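Local coordinates for IPT/TIG domain-containing protein BACOVA_02650 (Bacteroides ovatus, PDB 5E7H), which binds polysaccharide at the cell surface and probably captures xyloglucan before its transport into the periplasm for degradation, represented here by its two C-terminal domains, at residues A[159-165]-A[254-260]. Residues are numbered along the deposited sequence; the frame is centred on the assembly and turned at random.
Sequences DLKLQFE and NFRIVRK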
loop_
_atom_site.group_PDB
_atom_site.type_symbol
_atom_site.label_atom_id
_atom_site.label_comp_id
_atom_site.label_asym_id
_atom_site.label_seq_id
_atom_site.Cartn_x
_atom_site.Cartn_y
_atom_site.Cartn_z
ATOM N N ASP A 159 -16.342 7.051 1.861
ATOM C CA ASP A 159 -15.537 7.204 3.082
ATOM C C ASP A 159 -14.425 6.148 3.201
ATOM O O ASP A 159 -13.779 6.057 4.252
ATOM C CB ASP A 159 -16.431 7.131 4.319
ATOM C CG ASP A 159 -17.393 8.302 4.426
ATOM O OD1 ASP A 159 -17.223 9.309 3.703
ATOM O OD2 ASP A 159 -18.319 8.200 5.254
ATOM N N LEU A 160 -14.208 5.356 2.141
ATOM C CA LEU A 160 -13.212 4.279 2.137
ATOM C C LEU A 160 -12.151 4.501 1.058
ATOM O O LEU A 160 -12.417 5.123 0.024
ATOM C CB LEU A 160 -13.904 2.919 1.910
ATOM C CG LEU A 160 -14.924 2.533 2.985
ATOM C CD1 LEU A 160 -15.658 1.265 2.571
ATOM C CD2 LEU A 160 -14.255 2.340 4.335
ATOM N N LYS A 161 -10.972 3.940 1.275
ATOM C CA LYS A 161 -9.922 3.957 0.267
ATOM C C LYS A 161 -9.294 2.592 0.109
ATOM O O LYS A 161 -9.280 1.773 1.038
ATOM C CB LYS A 161 -8.854 5.018 0.594
ATOM C CG LYS A 161 -8.228 4.924 1.939
ATOM C CD LYS A 161 -7.375 6.175 2.222
ATOM C CE LYS A 161 -6.734 6.050 3.567
ATOM N NZ LYS A 161 -5.865 7.234 3.871
ATOM N N LEU A 162 -8.792 2.344 -1.092
ATOM C CA LEU A 162 -7.983 1.170 -1.395
ATOM C C LEU A 162 -6.530 1.573 -1.278
ATOM O O LEU A 162 -6.098 2.513 -1.946
ATOM C CB LEU A 162 -8.268 0.651 -2.799
ATOM C CG LEU A 162 -7.417 -0.517 -3.270
ATOM C CD1 LEU A 162 -7.775 -1.786 -2.506
ATOM C CD2 LEU A 162 -7.587 -0.721 -4.754
ATOM N N GLN A 163 -5.787 0.856 -0.446
ATOM C CA GLN A 163 -4.346 1.065 -0.286
ATOM C C GLN A 163 -3.635 -0.202 -0.698
ATOM O O GLN A 163 -4.176 -1.309 -0.578
ATOM C CB GLN A 163 -3.961 1.388 1.159
ATOM C CG GLN A 163 -4.420 2.684 1.696
ATOM C CD GLN A 163 -3.903 2.888 3.114
ATOM O OE1 GLN A 163 -3.688 1.927 3.866
ATOM N NE2 GLN A 163 -3.708 4.132 3.477
ATOM N N PHE A 164 -2.386 -0.058 -1.113
ATOM C CA PHE A 164 -1.548 -1.225 -1.389
ATOM C C PHE A 164 -0.121 -0.751 -1.405
ATOM O O PHE A 164 0.127 0.438 -1.561
ATOM C CB PHE A 164 -1.905 -1.918 -2.719
ATOM C CG PHE A 164 -1.980 -1.004 -3.916
ATOM C CD1 PHE A 164 -3.163 -0.336 -4.243
ATOM C CD2 PHE A 164 -0.881 -0.836 -4.751
ATOM C CE1 PHE A 164 -3.233 0.500 -5.363
ATOM C CE2 PHE A 164 -0.959 -0.017 -5.869
ATOM C CZ PHE A 164 -2.117 0.654 -6.162
ATOM N N GLU A 165 0.796 -1.684 -1.266
ATOM C CA GLU A 165 2.212 -1.367 -1.385
ATOM C C GLU A 165 2.619 -1.651 -2.807
ATOM O O GLU A 165 2.151 -2.616 -3.420
ATOM C CB GLU A 165 3.032 -2.188 -0.412
ATOM C CG GLU A 165 3.919 -1.362 0.501
ATOM C CD GLU A 165 3.154 -0.423 1.426
ATOM O OE1 GLU A 165 3.796 0.476 1.996
ATOM O OE2 GLU A 165 1.940 -0.603 1.618
ATOM N N ASN A 254 -0.292 -6.589 -0.347
ATOM C CA ASN A 254 -1.098 -6.125 0.796
ATOM C C ASN A 254 -2.162 -5.112 0.404
ATOM O O ASN A 254 -2.313 -4.043 0.999
ATOM C CB ASN A 254 -0.198 -5.567 1.893
ATOM C CG ASN A 254 0.479 -6.666 2.655
ATOM O OD1 ASN A 254 -0.117 -7.719 2.911
ATOM N ND2 ASN A 254 1.726 -6.444 3.020
ATOM N N PHE A 255 -2.946 -5.473 -0.598
ATOM C CA PHE A 255 -4.131 -4.699 -0.901
ATOM C C PHE A 255 -5.034 -4.706 0.322
ATOM O O PHE A 255 -5.232 -5.756 0.946
ATOM C CB PHE A 255 -4.888 -5.271 -2.113
ATOM C CG PHE A 255 -4.127 -5.176 -3.412
ATOM C CD1 PHE A 255 -4.286 -4.074 -4.243
ATOM C CD2 PHE A 255 -3.254 -6.194 -3.803
ATOM C CE1 PHE A 255 -3.575 -3.979 -5.440
ATOM C CE2 PHE A 255 -2.535 -6.097 -4.995
ATOM C CZ PHE A 255 -2.702 -4.987 -5.803
ATOM N N ARG A 256 -5.598 -3.539 0.647
ATOM C CA ARG A 256 -6.365 -3.360 1.871
ATOM C C ARG A 256 -7.362 -2.233 1.675
ATOM O O ARG A 256 -7.106 -1.273 0.942
ATOM C CB ARG A 256 -5.414 -3.085 3.057
ATOM C CG ARG A 256 -4.462 -1.909 2.853
ATOM C CD ARG A 256 -3.246 -2.028 3.786
ATOM N NE ARG A 256 -2.293 -0.923 3.652
ATOM C CZ ARG A 256 -1.160 -0.947 2.962
ATOM N NH1 ARG A 256 -0.795 -1.993 2.243
ATOM N NH2 ARG A 256 -0.374 0.126 3.000
ATOM N N ILE A 257 -8.510 -2.363 2.325
ATOM C CA ILE A 257 -9.548 -1.344 2.297
ATOM C C ILE A 257 -9.638 -0.761 3.683
ATOM O O ILE A 257 -9.867 -1.490 4.648
ATOM C CB ILE A 257 -10.926 -1.907 1.861
ATOM C CG1 ILE A 257 -10.844 -2.419 0.426
ATOM C CG2 ILE A 257 -11.998 -0.840 2.004
ATOM C CD1 ILE A 257 -12.084 -3.153 -0.050
ATOM N N VAL A 258 -9.429 0.554 3.787
ATOM C CA VAL A 258 -9.413 1.240 5.079
ATOM C C VAL A 258 -10.269 2.489 5.045
ATOM O O VAL A 258 -10.642 2.963 3.973
ATOM C CB VAL A 258 -7.970 1.621 5.497
ATOM C CG1 VAL A 258 -7.096 0.393 5.630
ATOM C CG2 VAL A 258 -7.346 2.568 4.496
ATOM N N ARG A 259 -10.577 3.035 6.221
ATOM C CA ARG A 259 -11.318 4.289 6.285
ATOM C C ARG A 259 -10.430 5.452 5.858
ATOM O O ARG A 259 -9.233 5.479 6.152
ATOM C CB ARG A 259 -11.836 4.534 7.694
ATOM C CG ARG A 259 -12.907 3.573 8.106
ATOM C CD ARG A 259 -13.227 3.729 9.576
ATOM N NE ARG A 259 -14.466 3.046 9.930
ATOM C CZ ARG A 259 -14.588 1.731 10.099
ATOM N NH1 ARG A 259 -13.546 0.908 9.963
ATOM N NH2 ARG A 259 -15.765 1.234 10.430
ATOM N N LYS A 260 -11.020 6.417 5.167
ATOM C CA LYS A 260 -10.339 7.674 4.894
ATOM C C LYS A 260 -10.104 8.425 6.194
ATOM O O LYS A 260 -10.871 8.278 7.148
ATOM C CB LYS A 260 -11.161 8.526 3.941
ATOM C CG LYS A 260 -11.181 8.020 2.510
ATOM C CD LYS A 260 -11.911 9.016 1.615
ATOM C CE LYS A 260 -12.014 8.502 0.195
ATOM N NZ LYS A 260 -12.764 9.460 -0.672
ATOM O OXT LYS A 260 -9.151 9.196 6.300
HETATM O O HOH W 1 -13.609 7.738 6.595
HETATM O O HOH W 2 -14.132 6.600 -1.977
HETATM O O HOH W 3 -7.461 9.613 4.108
#
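R256 meets E165 end-on, NH2 and NH1 both on E165 OE2 at 2.8 and 3.1 Å, carboxylate and guanidinium nearly coplanar. The NH2 bond takes the syn lone pair of OE2; OE1 turns to S10. NH1 also reaches N254 O (2.8 Å), and NH2 also bonds Q209. R256 CG lies between backbone N and carbonyl carbon (chi1 55°), and the extended chain crosses Q163 obliquely, Q163 CB over one guanidinium face and NE 3.2 Å from Q163 OE1 in a bent bond; T11 bonds both atoms. Were R256 an alanine, OE2 of the buried E165 would probably lose its charged mate and Q163 one of the bonds that orient it. Antiparallel main-chain bonds pair K161 with V258 and Q163 with R256; K260 N gives D159 O a straight 2.9 Å bond. One water joins D159 O to K260 O, another K161 NZ to K260 OXT. On the face carrying L162 and I257, F164 CB sits over the F255 ring, 4.0 Å from its centroid. The buried ion pair thus ties the C-terminal strand to strand 160-168 of the xyloglucan-binding domain and faces S10 and T11 of the IPT/TIG domain, consistent with a polar interdomain link.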